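Local coordinates for SusD-like protein BACOVA_02651 (Bacteroides ovatus, PDB 5E75) that binds polysaccharide at the cell surface and probably captures xyloglucan there before its transport into the periplasm for degradation, at residues A[402-414]-A[425-439]. Numbering follows the deposited sequence.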
loop_
_atom_site.group_PDB
_atom_site.type_symbol
_atom_site.label_atom_id
_atom_site.label_comp_id
_atom_site.label_asym_id
_atom_site.label_seq_id
_atom_site.Cartn_x
_atom_site.Cartn_y
_atom_site.Cartn_z
ATOM N N ILE A 402 -12.783 -8.869 -19.149
ATOM C CA ILE A 402 -11.920 -7.806 -18.650
ATOM C C ILE A 402 -10.667 -7.669 -19.483
ATOM O O ILE A 402 -10.187 -8.644 -20.089
ATOM C CB ILE A 402 -11.517 -8.014 -17.162
ATOM C CG1 ILE A 402 -10.750 -9.319 -16.951
ATOM C CG2 ILE A 402 -12.758 -7.987 -16.279
ATOM C CD1 ILE A 402 -10.272 -9.538 -15.507
ATOM N N THR A 403 -10.154 -6.444 -19.506
ATOM C CA THR A 403 -8.870 -6.127 -20.094
ATOM C C THR A 403 -7.937 -5.586 -19.001
ATOM O O THR A 403 -8.348 -5.392 -17.844
ATOM C CB THR A 403 -8.991 -5.029 -21.153
ATOM O OG1 THR A 403 -9.319 -3.789 -20.515
ATOM C CG2 THR A 403 -10.068 -5.355 -22.202
ATOM N N LEU A 404 -6.688 -5.324 -19.364
ATOM C CA LEU A 404 -5.753 -4.731 -18.417
ATOM C C LEU A 404 -6.296 -3.375 -17.934
ATOM O O LEU A 404 -6.139 -3.019 -16.761
ATOM C CB LEU A 404 -4.364 -4.594 -19.034
ATOM C CG LEU A 404 -3.296 -4.035 -18.083
ATOM C CD1 LEU A 404 -3.051 -4.961 -16.888
ATOM C CD2 LEU A 404 -2.008 -3.758 -18.838
ATOM N N ASP A 405 -6.944 -2.613 -18.807
ATOM C CA ASP A 405 -7.505 -1.335 -18.391
ATOM C C ASP A 405 -8.569 -1.495 -17.307
ATOM O O ASP A 405 -8.662 -0.668 -16.395
ATOM C CB ASP A 405 -8.086 -0.583 -19.593
ATOM C CG ASP A 405 -7.020 -0.055 -20.523
ATOM O OD1 ASP A 405 -5.871 0.173 -20.086
ATOM O OD2 ASP A 405 -7.348 0.143 -21.717
ATOM N N ASP A 406 -9.355 -2.558 -17.378
ATOM C CA ASP A 406 -10.351 -2.829 -16.348
ATOM C C ASP A 406 -9.665 -3.159 -15.028
ATOM O O ASP A 406 -10.131 -2.753 -13.968
ATOM C CB ASP A 406 -11.256 -4.003 -16.736
ATOM C CG ASP A 406 -12.143 -3.699 -17.912
ATOM O OD1 ASP A 406 -12.829 -2.656 -17.896
ATOM O OD2 ASP A 406 -12.153 -4.518 -18.853
ATOM N N ILE A 407 -8.555 -3.885 -15.098
ATOM C CA ILE A 407 -7.818 -4.263 -13.895
ATOM C C ILE A 407 -7.164 -3.052 -13.243
ATOM O O ILE A 407 -7.207 -2.910 -12.011
ATOM C CB ILE A 407 -6.787 -5.359 -14.199
ATOM C CG1 ILE A 407 -7.553 -6.620 -14.603
ATOM C CG2 ILE A 407 -5.889 -5.619 -12.996
ATOM C CD1 ILE A 407 -6.714 -7.772 -15.081
ATOM N N ILE A 408 -6.594 -2.164 -14.045
ATOM C CA ILE A 408 -5.978 -0.953 -13.514
ATOM C C ILE A 408 -7.024 -0.137 -12.750
ATOM O O ILE A 408 -6.781 0.318 -11.632
ATOM C CB ILE A 408 -5.305 -0.101 -14.617
ATOM C CG1 ILE A 408 -4.096 -0.853 -15.182
ATOM C CG2 ILE A 408 -4.902 1.277 -14.076
ATOM C CD1 ILE A 408 -3.545 -0.250 -16.491
ATOM N N ARG A 409 -8.201 0.057 -13.344
ATOM C CA ARG A 409 -9.228 0.863 -12.712
ATOM C C ARG A 409 -9.716 0.194 -11.446
ATOM O O ARG A 409 -9.895 0.851 -10.432
ATOM C CB ARG A 409 -10.401 1.089 -13.677
ATOM C CG ARG A 409 -11.448 2.077 -13.180
ATOM C CD ARG A 409 -12.522 2.303 -14.226
ATOM N NE ARG A 409 -13.370 3.414 -13.839
ATOM C CZ ARG A 409 -14.291 3.986 -14.604
ATOM N NH1 ARG A 409 -14.514 3.549 -15.827
ATOM N NH2 ARG A 409 -14.975 5.011 -14.132
ATOM N N GLU A 410 -9.923 -1.113 -11.511
ATOM C CA GLU A 410 -10.462 -1.859 -10.391
ATOM C C GLU A 410 -9.506 -1.818 -9.206
ATOM O O GLU A 410 -9.934 -1.640 -8.062
ATOM C CB GLU A 410 -10.784 -3.313 -10.770
ATOM C CG GLU A 410 -11.796 -3.967 -9.819
ATOM C CD GLU A 410 -13.158 -3.300 -9.857
ATOM O OE1 GLU A 410 -13.511 -2.705 -10.911
ATOM O OE2 GLU A 410 -13.877 -3.377 -8.842
ATOM N N ARG A 411 -8.206 -1.967 -9.467
ATOM C CA ARG A 411 -7.239 -1.895 -8.385
ATOM C C ARG A 411 -7.199 -0.498 -7.772
ATOM O O ARG A 411 -7.143 -0.362 -6.546
ATOM C CB ARG A 411 -5.852 -2.332 -8.854
ATOM C CG ARG A 411 -5.755 -3.821 -9.125
ATOM C CD ARG A 411 -4.332 -4.241 -9.461
ATOM N NE ARG A 411 -3.482 -4.165 -8.287
ATOM C CZ ARG A 411 -3.324 -5.133 -7.389
ATOM N NH1 ARG A 411 -3.859 -6.329 -7.546
ATOM N NH2 ARG A 411 -2.553 -4.928 -6.325
ATOM N N ARG A 412 -7.218 0.548 -8.586
ATOM C CA ARG A 412 -7.190 1.898 -8.034
ATOM C C ARG A 412 -8.334 2.125 -7.058
ATOM O O ARG A 412 -8.115 2.667 -5.963
ATOM C CB ARG A 412 -7.202 2.960 -9.143
ATOM C CG ARG A 412 -5.902 3.046 -9.923
ATOM C CD ARG A 412 -5.857 4.209 -10.902
ATOM N NE ARG A 412 -5.844 5.484 -10.187
ATOM C CZ ARG A 412 -6.051 6.679 -10.742
ATOM N NH1 ARG A 412 -6.296 6.812 -12.047
ATOM N NH2 ARG A 412 -6.042 7.760 -9.972
ATOM N N VAL A 413 -9.557 1.731 -7.440
ATOM C CA VAL A 413 -10.708 1.964 -6.590
ATOM C C VAL A 413 -10.783 0.997 -5.405
ATOM O O VAL A 413 -11.271 1.370 -4.346
ATOM C CB VAL A 413 -12.075 1.986 -7.361
ATOM C CG1 VAL A 413 -12.127 3.099 -8.396
ATOM C CG2 VAL A 413 -12.371 0.695 -8.032
ATOM N N GLU A 414 -10.293 -0.218 -5.556
ATOM C CA GLU A 414 -10.277 -1.140 -4.430
ATOM C C GLU A 414 -9.282 -0.683 -3.370
ATOM O O GLU A 414 -9.555 -0.826 -2.170
ATOM C CB GLU A 414 -9.958 -2.555 -4.909
ATOM C CG GLU A 414 -10.003 -3.617 -3.814
ATOM C CD GLU A 414 -11.356 -3.820 -3.184
ATOM O OE1 GLU A 414 -12.395 -3.474 -3.804
ATOM O OE2 GLU A 414 -11.393 -4.364 -2.055
ATOM N N MET A 425 1.593 0.755 -10.057
ATOM C CA MET A 425 1.854 1.552 -11.252
ATOM C C MET A 425 3.307 1.416 -11.720
ATOM O O MET A 425 3.552 1.400 -12.926
ATOM C CB MET A 425 1.483 3.017 -11.040
ATOM C CG MET A 425 0.001 3.234 -10.995
ATOM S SD MET A 425 -0.417 4.922 -10.588
ATOM C CE MET A 425 -2.211 4.842 -10.697
ATOM N N VAL A 426 4.265 1.311 -10.798
ATOM C CA VAL A 426 5.655 1.091 -11.199
ATOM C C VAL A 426 5.809 -0.273 -11.874
ATOM O O VAL A 426 6.490 -0.389 -12.904
ATOM C CB VAL A 426 6.631 1.238 -10.007
ATOM C CG1 VAL A 426 8.045 0.910 -10.428
ATOM C CG2 VAL A 426 6.546 2.660 -9.448
ATOM N N THR A 427 5.185 -1.304 -11.300
ATOM C CA THR A 427 5.191 -2.622 -11.926
ATOM C C THR A 427 4.655 -2.556 -13.362
ATOM O O THR A 427 5.252 -3.106 -14.284
ATOM C CB THR A 427 4.396 -3.637 -11.102
ATOM O OG1 THR A 427 5.079 -3.856 -9.869
ATOM C CG2 THR A 427 4.265 -4.966 -11.819
ATOM N N TRP A 428 3.524 -1.889 -13.551
ATOM C CA TRP A 428 2.965 -1.750 -14.887
ATOM C C TRP A 428 3.895 -0.953 -15.813
ATOM O O TRP A 428 4.011 -1.284 -16.997
ATOM C CB TRP A 428 1.557 -1.124 -14.833
ATOM C CG TRP A 428 0.509 -2.023 -14.265
ATOM C CD1 TRP A 428 0.349 -3.377 -14.485
ATOM C CD2 TRP A 428 -0.557 -1.643 -13.391
ATOM N NE1 TRP A 428 -0.740 -3.847 -13.788
ATOM C CE2 TRP A 428 -1.308 -2.804 -13.107
ATOM C CE3 TRP A 428 -0.941 -0.429 -12.806
ATOM C CZ2 TRP A 428 -2.416 -2.776 -12.267
ATOM C CZ3 TRP A 428 -2.022 -0.404 -11.966
ATOM C CH2 TRP A 428 -2.749 -1.573 -11.700
ATOM N N PHE A 429 4.569 0.077 -15.294
ATOM C CA PHE A 429 5.507 0.867 -16.085
ATOM C C PHE A 429 6.704 0.043 -16.541
ATOM O O PHE A 429 7.218 0.230 -17.652
ATOM C CB PHE A 429 5.960 2.104 -15.300
ATOM C CG PHE A 429 7.176 2.751 -15.868
ATOM C CD1 PHE A 429 7.089 3.544 -16.999
ATOM C CD2 PHE A 429 8.416 2.522 -15.312
ATOM C CE1 PHE A 429 8.226 4.101 -17.548
ATOM C CE2 PHE A 429 9.548 3.083 -15.860
ATOM C CZ PHE A 429 9.459 3.865 -16.979
ATOM N N ARG A 430 7.141 -0.883 -15.703
ATOM C CA ARG A 430 8.247 -1.748 -16.082
ATOM C C ARG A 430 7.857 -2.760 -17.159
ATOM O O ARG A 430 8.732 -3.299 -17.850
ATOM C CB ARG A 430 8.818 -2.453 -14.840
ATOM C CG ARG A 430 9.978 -1.722 -14.214
ATOM C CD ARG A 430 11.274 -2.051 -14.960
ATOM N NE ARG A 430 12.439 -1.445 -14.347
ATOM C CZ ARG A 430 12.929 -0.252 -14.648
ATOM N NH1 ARG A 430 12.356 0.501 -15.581
ATOM N NH2 ARG A 430 14.015 0.184 -14.023
ATOM N N TYR A 431 6.558 -3.007 -17.287
ATOM C CA TYR A 431 5.990 -3.916 -18.288
ATOM C C TYR A 431 5.637 -3.216 -19.613
ATOM O O TYR A 431 6.079 -3.643 -20.689
ATOM C CB TYR A 431 4.764 -4.564 -17.644
ATOM C CG TYR A 431 3.769 -5.301 -18.520
ATOM C CD1 TYR A 431 4.156 -6.060 -19.619
ATOM C CD2 TYR A 431 2.429 -5.289 -18.182
ATOM C CE1 TYR A 431 3.200 -6.739 -20.389
ATOM C CE2 TYR A 431 1.481 -5.956 -18.932
ATOM C CZ TYR A 431 1.872 -6.684 -20.019
ATOM O OH TYR A 431 0.889 -7.337 -20.726
ATOM N N LEU A 432 4.853 -2.140 -19.526
ATOM C CA LEU A 432 4.383 -1.377 -20.689
ATOM C C LEU A 432 4.704 0.098 -20.458
ATOM O O LEU A 432 3.830 0.896 -20.140
ATOM C CB LEU A 432 2.885 -1.602 -20.890
ATOM C CG LEU A 432 2.451 -3.026 -21.233
ATOM C CD1 LEU A 432 0.928 -3.144 -21.229
ATOM C CD2 LEU A 432 3.006 -3.482 -22.584
ATOM N N PRO A 433 5.978 0.473 -20.604
ATOM C CA PRO A 433 6.363 1.843 -20.247
ATOM C C PRO A 433 5.683 2.936 -21.058
ATOM O O PRO A 433 5.288 3.948 -20.498
ATOM C CB PRO A 433 7.887 1.861 -20.456
ATOM C CG PRO A 433 8.189 0.626 -21.269
ATOM C CD PRO A 433 7.158 -0.364 -20.877
ATOM N N ASP A 434 5.525 2.741 -22.356
ATOM C CA ASP A 434 4.918 3.779 -23.165
ATOM C C ASP A 434 3.456 3.962 -22.779
ATOM O O ASP A 434 2.992 5.093 -22.638
ATOM C CB ASP A 434 5.073 3.471 -24.660
ATOM C CG ASP A 434 6.517 3.540 -25.112
ATOM O OD1 ASP A 434 7.248 4.439 -24.637
ATOM O OD2 ASP A 434 6.925 2.689 -25.926
ATOM N N LYS A 435 2.724 2.869 -22.601
ATOM C CA LYS A 435 1.342 2.972 -22.148
ATOM C C LYS A 435 1.269 3.731 -20.823
ATOM O O LYS A 435 0.429 4.614 -20.634
ATOM C CB LYS A 435 0.731 1.583 -21.957
ATOM C CG LYS A 435 -0.674 1.583 -21.346
ATOM C CD LYS A 435 -1.131 0.179 -20.968
ATOM C CE LYS A 435 -2.547 0.173 -20.407
ATOM N NZ LYS A 435 -3.530 0.598 -21.445
ATOM N N MET A 436 2.097 3.350 -19.864
ATOM C CA MET A 436 1.976 3.962 -18.550
ATOM C C MET A 436 2.460 5.407 -18.479
ATOM O O MET A 436 1.910 6.190 -17.727
ATOM C CB MET A 436 2.670 3.108 -17.486
ATOM C CG MET A 436 2.035 1.736 -17.307
ATOM S SD MET A 436 0.237 1.729 -17.138
ATOM C CE MET A 436 0.004 2.708 -15.667
ATOM N N LEU A 437 3.468 5.788 -19.258
ATOM C CA LEU A 437 3.848 7.191 -19.303
ATOM C C LEU A 437 2.689 8.021 -19.861
ATOM O O LEU A 437 2.399 9.111 -19.368
ATOM C CB LEU A 437 5.110 7.387 -20.139
ATOM C CG LEU A 437 6.397 6.855 -19.491
ATOM C CD1 LEU A 437 7.544 6.940 -20.497
ATOM C CD2 LEU A 437 6.740 7.581 -18.204
ATOM N N ASN A 438 2.013 7.511 -20.884
ATOM C CA ASN A 438 0.848 8.216 -21.421
ATOM C C ASN A 438 -0.250 8.305 -20.366
ATOM O O ASN A 438 -0.872 9.351 -20.180
ATOM C CB ASN A 438 0.336 7.505 -22.670
ATOM C CG ASN A 438 -0.905 8.152 -23.236
ATOM O OD1 ASN A 438 -2.020 7.673 -23.029
ATOM N ND2 ASN A 438 -0.719 9.260 -23.933
ATOM N N TYR A 439 -0.451 7.206 -19.638
ATOM C CA TYR A 439 -1.411 7.178 -18.536
ATOM C C TYR A 439 -1.065 8.271 -17.505
ATOM O O TYR A 439 -1.904 9.087 -17.141
ATOM C CB TYR A 439 -1.409 5.784 -17.887
ATOM C CG TYR A 439 -2.497 5.547 -16.853
ATOM C CD1 TYR A 439 -2.415 6.111 -15.581
ATOM C CD2 TYR A 439 -3.588 4.741 -17.141
ATOM C CE1 TYR A 439 -3.409 5.909 -14.643
ATOM C CE2 TYR A 439 -4.579 4.520 -16.198
ATOM C CZ TYR A 439 -4.479 5.104 -14.954
ATOM O OH TYR A 439 -5.451 4.894 -14.014
#
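Ile408 turns CG1 to the side of its backbone N (chi1 -67°) and Trp428 sets its indole likewise beside the backbone N, which brings the CG1 methylene over one face of the six-membered ring. In this CH-pi contact CG1 sits almost straight above the ring centre, 3.7 Å from the centroid of that Trp428 ring and 5° off its normal. Ile408 is a knob in a hole formed by Trp428, Lys435, Met436 and Tyr439, its CG2 lying 3.9 Å from Tyr439 CE2. At the indole edge, Arg411 CD meets Trp428 CZ2 at 3.7 Å; the Arg411 guanidinium, turned 82° to the ring, goes on to salt bridges with Asp362 and Asp424, while the indole N-H is engaged by Glu369 of helix 360-372. Leu404 meets Leu432 tip to tip, CD2 to CD1 at 3.8 Å. Polar pairs border this apolar centre. Lys435 NZ, swung aside by a bend at the last torsion, reaches the syn lone pair of Asp405 OD1 at 2.7 Å. Arg412 NH1 donates to Tyr439 OH over 2.9 Å, with the hydroxyl at the guanidinium edge, tilted somewhat out of its plane, and NH2 pairs with Asp287; the CE methyl of Met425 lies against Arg412 CD. A leucine in place of Arg412 would probably leave Asp287 without its charged mate and the Tyr439 hydroxyl without this donor. Helix 404-414 thus packs against two successive helices of the SusD-family scaffold, roughly antiparallel to 425-431 and oblique to 433-439. One salt bridge and one charged-to-neutral hydrogen bond flank the apolar middle, while acids outside both segments balance the buried arginines.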